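Local coordinates for Dbv8 protein (Nonomuraea, PDB 4MFZ) that probably transfers long aliphatic acyl groups from acyl-CoA donors such as decanoyl-CoA to glycopeptide antibiotics, as a GNAT-type N-acyltransferase, at residues A[44-49]-A[99-104]; A[199-204]-A[231-236]; A[286-291]-A[329-334]. One frame throughout, in Å; residues are numbered along the deposited sequence.

Contact 1: residues A[44-49]-A[99-104]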
loop_
_atom_site.group_PDB
_atom_site.type_symbol
_atom_site.label_atom_id
_atom_site.label_comp_id
_atom_site.label_asym_id
_atom_site.label_seq_id
_atom_site.Cartn_x
_atom_site.Cartn_y
_atom_site.Cartn_z
ATOM N N GLU A 44 -3.484 5.078 23.373
ATOM C CA GLU A 44 -3.630 5.812 24.629
ATOM C C GLU A 44 -2.334 5.760 25.464
ATOM O O GLU A 44 -1.911 6.757 26.047
ATOM C CB GLU A 44 -4.850 5.320 25.438
ATOM C CG GLU A 44 -4.983 5.951 26.836
ATOM C CD GLU A 44 -6.268 5.551 27.585
ATOM O OE1 GLU A 44 -6.166 4.952 28.669
ATOM O OE2 GLU A 44 -7.393 5.836 27.131
ATOM N N GLU A 45 -1.709 4.597 25.509
ATOM C CA GLU A 45 -0.450 4.420 26.254
ATOM C C GLU A 45 0.723 5.215 25.660
ATOM O O GLU A 45 1.550 5.757 26.405
ATOM C CB GLU A 45 -0.095 2.932 26.338
ATOM C CG GLU A 45 1.333 2.658 26.809
ATOM C CD GLU A 45 1.644 3.182 28.237
ATOM O OE1 GLU A 45 0.730 3.641 28.968
ATOM O OE2 GLU A 45 2.819 3.097 28.645
ATOM N N LEU A 46 0.821 5.274 24.335
ATOM C CA LEU A 46 1.856 6.115 23.692
ATOM C C LEU A 46 1.716 7.599 24.024
ATOM O O LEU A 46 2.712 8.272 24.278
ATOM C CB LEU A 46 1.882 5.963 22.149
ATOM C CG LEU A 46 2.306 4.603 21.578
ATOM C CD1 LEU A 46 1.980 4.496 20.096
ATOM C CD2 LEU A 46 3.770 4.289 21.802
ATOM N N GLY A 47 0.491 8.108 24.018
ATOM C CA GLY A 47 0.296 9.551 24.205
ATOM C C GLY A 47 0.762 10.365 22.992
ATOM O O GLY A 47 1.122 9.790 21.943
ATOM N N PRO A 48 0.751 11.702 23.117
ATOM C CA PRO A 48 1.106 12.581 21.992
ATOM C C PRO A 48 2.591 12.447 21.618
ATOM O O PRO A 48 3.416 12.151 22.481
ATOM C CB PRO A 48 0.833 13.998 22.528
ATOM C CG PRO A 48 0.123 13.851 23.837
ATOM C CD PRO A 48 0.383 12.457 24.338
ATOM N N PRO A 49 2.921 12.645 20.333
ATOM C CA PRO A 49 4.315 12.555 19.848
ATOM C C PRO A 49 5.239 13.621 20.458
ATOM O O PRO A 49 4.782 14.730 20.777
ATOM C CB PRO A 49 4.168 12.820 18.337
ATOM C CG PRO A 49 2.936 13.700 18.242
ATOM C CD PRO A 49 2.008 13.175 19.296
ATOM N N HIS A 99 0.235 8.688 14.576
ATOM C CA HIS A 99 1.508 9.213 14.085
ATOM C C HIS A 99 2.665 8.822 15.004
ATOM O O HIS A 99 3.746 8.435 14.548
ATOM C CB HIS A 99 1.416 10.728 13.952
ATOM C CG HIS A 99 2.750 11.409 13.870
ATOM N ND1 HIS A 99 3.570 11.286 12.795
ATOM C CD2 HIS A 99 3.418 12.218 14.788
ATOM C CE1 HIS A 99 4.694 11.994 13.022
ATOM N NE2 HIS A 99 4.607 12.539 14.247
ATOM N N HIS A 100 2.419 8.904 16.305
ATOM C CA HIS A 100 3.421 8.576 17.294
ATOM C C HIS A 100 3.847 7.144 17.149
ATOM O O HIS A 100 5.033 6.871 17.213
ATOM C CB HIS A 100 2.919 8.867 18.722
ATOM C CG HIS A 100 4.007 8.806 19.770
ATOM N ND1 HIS A 100 3.775 9.067 21.081
ATOM C CD2 HIS A 100 5.380 8.536 19.656
ATOM C CE1 HIS A 100 4.937 8.945 21.769
ATOM N NE2 HIS A 100 5.914 8.625 20.888
ATOM N N GLU A 101 2.878 6.237 16.947
ATOM C CA GLU A 101 3.112 4.803 16.774
ATOM C C GLU A 101 4.071 4.566 15.591
ATOM O O GLU A 101 4.952 3.717 15.689
ATOM C CB GLU A 101 1.779 4.043 16.569
ATOM C CG GLU A 101 1.875 2.535 16.310
ATOM C CD GLU A 101 0.502 1.818 16.139
ATOM O OE1 GLU A 101 -0.455 2.330 15.466
ATOM O OE2 GLU A 101 0.377 0.690 16.667
ATOM N N LEU A 102 3.934 5.354 14.519
ATOM C CA LEU A 102 4.773 5.212 13.318
ATOM C C LEU A 102 6.188 5.748 13.476
ATOM O O LEU A 102 7.106 5.154 12.924
ATOM C CB LEU A 102 4.118 5.878 12.069
ATOM C CG LEU A 102 2.690 5.433 11.773
ATOM C CD1 LEU A 102 2.221 6.037 10.453
ATOM C CD2 LEU A 102 2.583 3.920 11.732
ATOM N N VAL A 103 6.388 6.845 14.207
ATOM C CA VAL A 103 7.757 7.327 14.406
ATOM C C VAL A 103 8.534 6.507 15.434
ATOM O O VAL A 103 9.746 6.424 15.363
ATOM C CB VAL A 103 7.854 8.847 14.719
ATOM C CG1 VAL A 103 7.009 9.645 13.736
ATOM C CG2 VAL A 103 7.477 9.159 16.152
ATOM N N ARG A 104 7.820 5.912 16.384
ATOM C CA ARG A 104 8.389 5.075 17.447
ATOM C C ARG A 104 9.143 3.810 16.961
ATOM O O ARG A 104 10.122 3.411 17.587
ATOM C CB ARG A 104 7.253 4.680 18.401
ATOM C CG ARG A 104 7.641 3.806 19.576
ATOM C CD ARG A 104 8.088 4.687 20.729
ATOM N NE ARG A 104 8.118 3.926 21.968
ATOM C CZ ARG A 104 9.097 3.095 22.294
ATOM N NH1 ARG A 104 10.131 2.928 21.469
ATOM N NH2 ARG A 104 9.038 2.431 23.445
#

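Contact 2: residues A[199-204]-A[231-236]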
loop_
_atom_site.group_PDB
_atom_site.type_symbol
_atom_site.label_atom_id
_atom_site.label_comp_id
_atom_site.label_asym_id
_atom_site.label_seq_id
_atom_site.Cartn_x
_atom_site.Cartn_y
_atom_site.Cartn_z
ATOM N N LEU A 199 9.087 -1.091 -9.906
ATOM C CA LEU A 199 8.715 -2.086 -8.903
ATOM C C LEU A 199 8.931 -1.566 -7.496
ATOM O O LEU A 199 9.776 -0.684 -7.288
ATOM C CB LEU A 199 9.530 -3.391 -9.106
ATOM C CG LEU A 199 9.551 -4.062 -10.486
ATOM C CD1 LEU A 199 10.291 -5.404 -10.427
ATOM C CD2 LEU A 199 8.171 -4.319 -11.054
ATOM N N GLN A 200 8.186 -2.133 -6.545
ATOM C CA GLN A 200 8.321 -1.796 -5.111
ATOM C C GLN A 200 8.876 -2.991 -4.301
ATOM O O GLN A 200 8.595 -4.147 -4.598
ATOM C CB GLN A 200 6.973 -1.390 -4.495
ATOM C CG GLN A 200 6.411 -0.013 -4.878
ATOM C CD GLN A 200 4.967 0.164 -4.408
ATOM O OE1 GLN A 200 4.234 -0.812 -4.245
ATOM N NE2 GLN A 200 4.544 1.408 -4.215
ATOM N N TYR A 201 9.669 -2.706 -3.282
ATOM C CA TYR A 201 10.279 -3.766 -2.499
ATOM C C TYR A 201 10.070 -3.408 -1.044
ATOM O O TYR A 201 10.337 -2.268 -0.660
ATOM C CB TYR A 201 11.783 -3.829 -2.770
ATOM C CG TYR A 201 12.121 -4.042 -4.218
ATOM C CD1 TYR A 201 12.291 -2.950 -5.084
ATOM C CD2 TYR A 201 12.255 -5.339 -4.734
ATOM C CE1 TYR A 201 12.573 -3.153 -6.434
ATOM C CE2 TYR A 201 12.554 -5.547 -6.078
ATOM C CZ TYR A 201 12.715 -4.457 -6.919
ATOM O OH TYR A 201 13.001 -4.687 -8.248
ATOM N N ASN A 202 9.607 -4.361 -0.240
ATOM C CA ASN A 202 9.576 -4.123 1.195
ATOM C C ASN A 202 10.535 -5.030 1.965
ATOM O O ASN A 202 10.718 -6.185 1.632
ATOM C CB ASN A 202 8.166 -4.172 1.766
ATOM C CG ASN A 202 7.577 -5.546 1.745
ATOM O OD1 ASN A 202 7.273 -6.085 0.672
ATOM N ND2 ASN A 202 7.359 -6.117 2.935
ATOM N N LEU A 203 11.157 -4.458 2.976
ATOM C CA LEU A 203 12.130 -5.151 3.772
ATOM C C LEU A 203 11.348 -6.017 4.742
ATOM O O LEU A 203 10.794 -5.499 5.698
ATOM C CB LEU A 203 12.961 -4.120 4.531
ATOM C CG LEU A 203 13.809 -3.173 3.673
ATOM C CD1 LEU A 203 13.834 -1.776 4.261
ATOM C CD2 LEU A 203 15.238 -3.692 3.498
ATOM N N ALA A 204 11.305 -7.319 4.489
ATOM C CA ALA A 204 10.508 -8.249 5.296
ATOM C C ALA A 204 11.384 -9.296 6.003
ATOM O O ALA A 204 12.594 -9.334 5.801
ATOM C CB ALA A 204 9.465 -8.931 4.414
ATOM N N ASP A 231 15.444 -3.741 -15.357
ATOM C CA ASP A 231 16.212 -2.615 -14.860
ATOM C C ASP A 231 15.985 -2.405 -13.335
ATOM O O ASP A 231 16.932 -2.118 -12.601
ATOM C CB ASP A 231 15.913 -1.336 -15.639
ATOM C CG ASP A 231 16.904 -0.239 -15.299
ATOM O OD1 ASP A 231 18.031 -0.277 -15.844
ATOM O OD2 ASP A 231 16.560 0.635 -14.461
ATOM N N SER A 232 14.735 -2.541 -12.887
ATOM C CA SER A 232 14.414 -2.471 -11.460
ATOM C C SER A 232 15.029 -3.645 -10.690
ATOM O O SER A 232 15.718 -3.435 -9.706
ATOM C CB SER A 232 12.903 -2.469 -11.217
ATOM O OG SER A 232 12.666 -2.369 -9.799
ATOM N N LEU A 233 14.748 -4.866 -11.138
ATOM C CA LEU A 233 15.212 -6.073 -10.460
ATOM C C LEU A 233 16.747 -6.067 -10.264
ATOM O O LEU A 233 17.218 -6.363 -9.169
ATOM C CB LEU A 233 14.729 -7.329 -11.181
ATOM C CG LEU A 233 15.049 -8.664 -10.503
ATOM C CD1 LEU A 233 14.296 -8.821 -9.196
ATOM C CD2 LEU A 233 14.730 -9.835 -11.398
ATOM N N ARG A 234 17.510 -5.673 -11.284
ATOM C CA ARG A 234 18.994 -5.519 -11.122
ATOM C C ARG A 234 19.495 -4.482 -10.116
ATOM O O ARG A 234 20.603 -4.626 -9.570
ATOM C CB ARG A 234 19.678 -5.314 -12.482
ATOM C CG ARG A 234 19.745 -6.608 -13.316
ATOM C CD ARG A 234 20.718 -6.536 -14.495
ATOM N NE ARG A 234 20.388 -5.377 -15.324
ATOM C CZ ARG A 234 20.976 -4.183 -15.201
ATOM N NH1 ARG A 234 21.952 -4.008 -14.311
ATOM N NH2 ARG A 234 20.586 -3.162 -15.962
ATOM N N ARG A 235 18.708 -3.428 -9.878
ATOM C CA ARG A 235 19.060 -2.387 -8.923
ATOM C C ARG A 235 18.768 -2.756 -7.437
ATOM O O ARG A 235 19.309 -2.128 -6.526
ATOM C CB ARG A 235 18.313 -1.063 -9.246
ATOM C CG ARG A 235 18.818 -0.250 -10.442
ATOM C CD ARG A 235 17.820 0.868 -10.813
ATOM N NE ARG A 235 17.649 1.854 -9.732
ATOM C CZ ARG A 235 16.544 2.563 -9.479
ATOM N NH1 ARG A 235 15.417 2.429 -10.224
ATOM N NH2 ARG A 235 16.568 3.424 -8.459
ATOM N N ALA A 236 17.902 -3.735 -7.209
ATOM C CA ALA A 236 17.410 -4.049 -5.854
ATOM C C ALA A 236 18.535 -4.420 -4.910
ATOM O O ALA A 236 18.757 -3.720 -3.939
ATOM C CB ALA A 236 16.355 -5.148 -5.884
#

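Contact 3: residues A[286-291]-A[329-334]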
loop_
_atom_site.group_PDB
_atom_site.type_symbol
_atom_site.label_atom_id
_atom_site.label_comp_id
_atom_site.label_asym_id
_atom_site.label_seq_id
_atom_site.Cartn_x
_atom_site.Cartn_y
_atom_site.Cartn_z
ATOM N N GLU A 286 -0.928 -25.541 -0.233
ATOM C CA GLU A 286 -2.388 -25.710 -0.300
ATOM C C GLU A 286 -3.076 -24.686 -1.229
ATOM O O GLU A 286 -2.665 -23.513 -1.290
ATOM C CB GLU A 286 -2.944 -25.629 1.120
ATOM C CG GLU A 286 -4.419 -25.933 1.287
ATOM C CD GLU A 286 -4.880 -25.685 2.710
ATOM O OE1 GLU A 286 -4.043 -25.255 3.539
ATOM O OE2 GLU A 286 -6.076 -25.916 2.997
ATOM N N PRO A 287 -4.121 -25.120 -1.968
ATOM C CA PRO A 287 -4.722 -24.162 -2.915
ATOM C C PRO A 287 -5.093 -22.786 -2.297
ATOM O O PRO A 287 -5.587 -22.715 -1.153
ATOM C CB PRO A 287 -5.953 -24.919 -3.437
ATOM C CG PRO A 287 -5.566 -26.370 -3.315
ATOM C CD PRO A 287 -4.744 -26.458 -2.059
ATOM N N GLN A 288 -4.824 -21.709 -3.038
ATOM C CA GLN A 288 -5.205 -20.365 -2.612
ATOM C C GLN A 288 -6.215 -19.761 -3.579
ATOM O O GLN A 288 -5.884 -19.486 -4.734
ATOM C CB GLN A 288 -3.981 -19.455 -2.524
ATOM C CG GLN A 288 -2.962 -19.853 -1.469
ATOM C CD GLN A 288 -1.775 -18.906 -1.447
ATOM O OE1 GLN A 288 -0.697 -19.225 -1.964
ATOM N NE2 GLN A 288 -1.972 -17.725 -0.874
ATOM N N ASP A 289 -7.437 -19.546 -3.099
ATOM C CA ASP A 289 -8.539 -19.073 -3.940
ATOM C C ASP A 289 -8.212 -17.700 -4.489
ATOM O O ASP A 289 -7.743 -16.837 -3.766
ATOM C CB ASP A 289 -9.840 -19.017 -3.143
ATOM C CG ASP A 289 -10.254 -20.372 -2.605
ATOM O OD1 ASP A 289 -9.720 -21.402 -3.078
ATOM O OD2 ASP A 289 -11.122 -20.412 -1.703
ATOM N N GLY A 290 -8.431 -17.507 -5.782
ATOM C CA GLY A 290 -8.008 -16.272 -6.427
ATOM C C GLY A 290 -9.060 -15.503 -7.191
ATOM O O GLY A 290 -8.727 -14.527 -7.874
ATOM N N ASP A 291 -10.324 -15.915 -7.091
ATOM C CA ASP A 291 -11.389 -15.196 -7.803
ATOM C C ASP A 291 -11.486 -13.747 -7.336
ATOM O O ASP A 291 -11.488 -12.829 -8.157
ATOM C CB ASP A 291 -12.750 -15.896 -7.664
ATOM C CG ASP A 291 -12.798 -17.270 -8.344
ATOM O OD1 ASP A 291 -11.875 -17.646 -9.102
ATOM O OD2 ASP A 291 -13.807 -17.969 -8.128
ATOM N N TRP A 329 -10.072 -19.192 -10.515
ATOM C CA TRP A 329 -8.719 -18.636 -10.507
ATOM C C TRP A 329 -8.017 -18.871 -9.206
ATOM O O TRP A 329 -8.642 -18.842 -8.149
ATOM C CB TRP A 329 -8.791 -17.144 -10.772
ATOM C CG TRP A 329 -9.319 -16.848 -12.149
ATOM C CD1 TRP A 329 -10.606 -16.435 -12.498
ATOM C CD2 TRP A 329 -8.591 -16.978 -13.409
ATOM N NE1 TRP A 329 -10.714 -16.284 -13.869
ATOM C CE2 TRP A 329 -9.533 -16.595 -14.474
ATOM C CE3 TRP A 329 -7.289 -17.347 -13.753
ATOM C CZ2 TRP A 329 -9.166 -16.585 -15.816
ATOM C CZ3 TRP A 329 -6.934 -17.339 -15.111
ATOM C CH2 TRP A 329 -7.850 -16.955 -16.118
ATOM N N TYR A 330 -6.699 -19.075 -9.275
ATOM C CA TYR A 330 -5.859 -19.242 -8.070
ATOM C C TYR A 330 -4.729 -18.213 -7.960
ATOM O O TYR A 330 -4.213 -17.733 -8.962
ATOM C CB TYR A 330 -5.314 -20.684 -7.982
ATOM C CG TYR A 330 -6.449 -21.669 -7.978
ATOM C CD1 TYR A 330 -7.084 -22.018 -6.783
ATOM C CD2 TYR A 330 -6.947 -22.195 -9.175
ATOM C CE1 TYR A 330 -8.163 -22.891 -6.770
ATOM C CE2 TYR A 330 -8.024 -23.062 -9.174
ATOM C CZ TYR A 330 -8.627 -23.402 -7.971
ATOM O OH TYR A 330 -9.698 -24.264 -7.964
ATOM N N GLN A 331 -4.379 -17.857 -6.729
ATOM C CA GLN A 331 -3.153 -17.141 -6.433
ATOM C C GLN A 331 -2.061 -18.159 -6.178
ATOM O O GLN A 331 -2.330 -19.220 -5.597
ATOM C CB GLN A 331 -3.325 -16.351 -5.156
ATOM C CG GLN A 331 -4.257 -15.167 -5.271
ATOM C CD GLN A 331 -4.156 -14.305 -4.044
ATOM O OE1 GLN A 331 -3.596 -13.210 -4.070
ATOM N NE2 GLN A 331 -4.657 -14.818 -2.942
ATOM N N ARG A 332 -0.833 -17.852 -6.583
ATOM C CA ARG A 332 0.307 -18.695 -6.196
ATOM C C ARG A 332 1.377 -17.852 -5.528
ATOM O O ARG A 332 1.504 -16.656 -5.818
ATOM C CB ARG A 332 0.907 -19.481 -7.382
ATOM C CG ARG A 332 -0.107 -20.129 -8.319
ATOM C CD ARG A 332 -0.671 -21.443 -7.796
ATOM N NE ARG A 332 0.179 -22.540 -8.229
ATOM C CZ ARG A 332 1.112 -23.081 -7.469
ATOM N NH1 ARG A 332 1.275 -22.636 -6.254
ATOM N NH2 ARG A 332 1.870 -24.060 -7.916
ATOM N N SER A 333 2.134 -18.498 -4.642
ATOM C CA SER A 333 3.286 -17.906 -3.988
ATOM C C SER A 333 4.536 -18.310 -4.725
ATOM O O SER A 333 4.659 -19.438 -5.194
ATOM C CB SER A 333 3.374 -18.378 -2.530
ATOM O OG SER A 333 2.230 -17.934 -1.842
ATOM N N GLY A 334 5.464 -17.381 -4.857
ATOM C CA GLY A 334 6.672 -17.669 -5.613
ATOM C C GLY A 334 7.873 -16.994 -4.976
ATOM O O GLY A 334 7.692 -16.153 -4.108
#

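Contact 1: residues A[44-49]-A[99-104]
His-100 of helix 89-104 donates its ND1 proton to Gly-47 O, a backbone carbonyl in the turn that follows helix 37-46. The distance from ND1 to O is 2.9 Å and the N-H points almost straight at its target, at 171°. The carbonyl oxygen lies close to the imidazole plane, whereas the donor stands about 50° above the carbonyl plane and so does not follow a lone pair. With CG anti to the backbone N (chi1 -169°), the imidazole projects from its helix toward the turn. Its face is then met by Pro-49 in a CH-pi contact: Pro-49 CA lies 3.9 Å from the centroid of the His-100 ring, displaced toward the rim. One ring is thus held both by a hydrogen bond at its edge and by an aliphatic carbon over one face, which probably limits its rotation.

Two further contacts flank it. Leu-46 turns CG anti to its carbonyl carbon, and its CD1 branch lies against the helix backbone and the base of Glu-101, 3.5 Å from Glu-101 CA, with Glu-101 CB almost as near. The carboxylate leads away, and its OE1 is hydrogen-bonded to Trp-39 NE1. At the other end, Pro-49 CB approaches the edge of the His-99 ring, 3.7 Å from His-99 CD2, with the two side chains at about a right angle. ND1 of this second histidine is engaged by Thr-138 OG1.

Gly-47, with positive phi, is where the chain leaves helical geometry, and the prolines carry it along helix 89-104: Pro-48 and Pro-49 also touch Glu-96. The Trp-39 to Glu-101 bond ties helix 37-46 to the same helix, another side of which, through Leu-102, packs on helices 130-148 and 182-192.

Contact 2: residues A[199-204]-A[231-236]
Leu-199 and Ser-232 have their CA atoms 6.3 Å apart where strand 199-204 and helix 231-236 run in nearly the same direction, 26° from parallel, with axes 9.2 Å apart at closest approach. The main side-chain link is made by Tyr-201, whose hydroxyl donates to the side chain of Ser-232, with OH and OG 2.8 Å apart. That OG lies in the plane of the phenol ring, at its edge. Ser-232 OG is in turn hydrogen-bonded to the backbone oxygen of Leu-196, so this buried hydroxyl has two partners. One turn further along the helix, Ala-236 CB sits over a face of the same ring, 4.0 Å from the Tyr-201 centroid and displaced toward the rim: a CH-pi contact. Leu-199 completes the patch, with its CB 3.4 Å from Ser-232 OG. Tyr-201 CG lies anti to the carbonyl carbon (chi1 -58°), which sends the ring across to the helix.

All five touching residues are buried. Strand 199-205 lies between strands 193-196 and 211-216, and helix 226-243 covers the sheet face bearing Tyr-201, which also packs on Leu-213, Leu-215 and Phe-240.

Contact 3: residues A[286-291]-A[329-334]
Gln-288 and Gln-331 meet through the backbone: Gln-331 N donates to Gln-288 O at 3.0 Å, with an angle of 151° at the hydrogen. The same acceptor also receives a CA-H...O contact from Tyr-330, 3.3 Å from Tyr-330 CA to Gln-288 O. The pairing is irregular; on the other side of the antiparallel non-hydrogen-bonded pair of Asp-289 and Tyr-330, Gly-290 N donates to Trp-329 O. That bond is short, 2.7 Å from N to O, yet bent to 132°. Here the chains come very close, and Gly-290, having no side chain, lies where a CB would run into the Trp-329 to Gln-331 backbone.

The next donor, Trp-329 N, is taken by a side chain rather than by a backbone carbonyl. Asp-291 OD1 accepts it at 2.8 Å and nearly straight (170°), met almost along its C-O axis. The carboxylate stands nearly perpendicular to the indole, with OD1 near the ring plane at its edge. Tyr-330 N points instead to Asp-260 OD2. At the far end, Gln-288 stretches its chain until OE1 is 3.2 Å from Ser-333 OG; the hydroxyl is also hydrogen-bonded to Thr-255 OG1, its stronger partner.

Gly-290 is the N-cap of helix 291-299, so the outermost strand 281-289 passes directly into a helix as it parts from strand 330-337. Decanoyl-CoA lies about 7 Å from the side chain of Gln-331. The last strand, antiparallel to both neighbours, is inserted between strands 251-256 and 281-289, as in the GNAT fold.

Contacts 2 and 3 both reach one mixed sheet of the GNAT-like part, their centres 23 Å apart and their nearest atoms about 11 Å. Contact 2 is fully buried and joins a helix to one sheet face by a phenol, a serine and a few apolar carbons. Contact 3, at the surface, joins two strands of the sheet itself, so backbone donors and acceptors carry most of it, helped by polar side chains. Contact 1 shares no element with either: partly buried, it joins a helix to the end of another helix and the turn after it, through an imidazole-to-carbonyl bond with proline and leucine around it. It lies across the chain's centre from contact 3, their centres 37 Å apart.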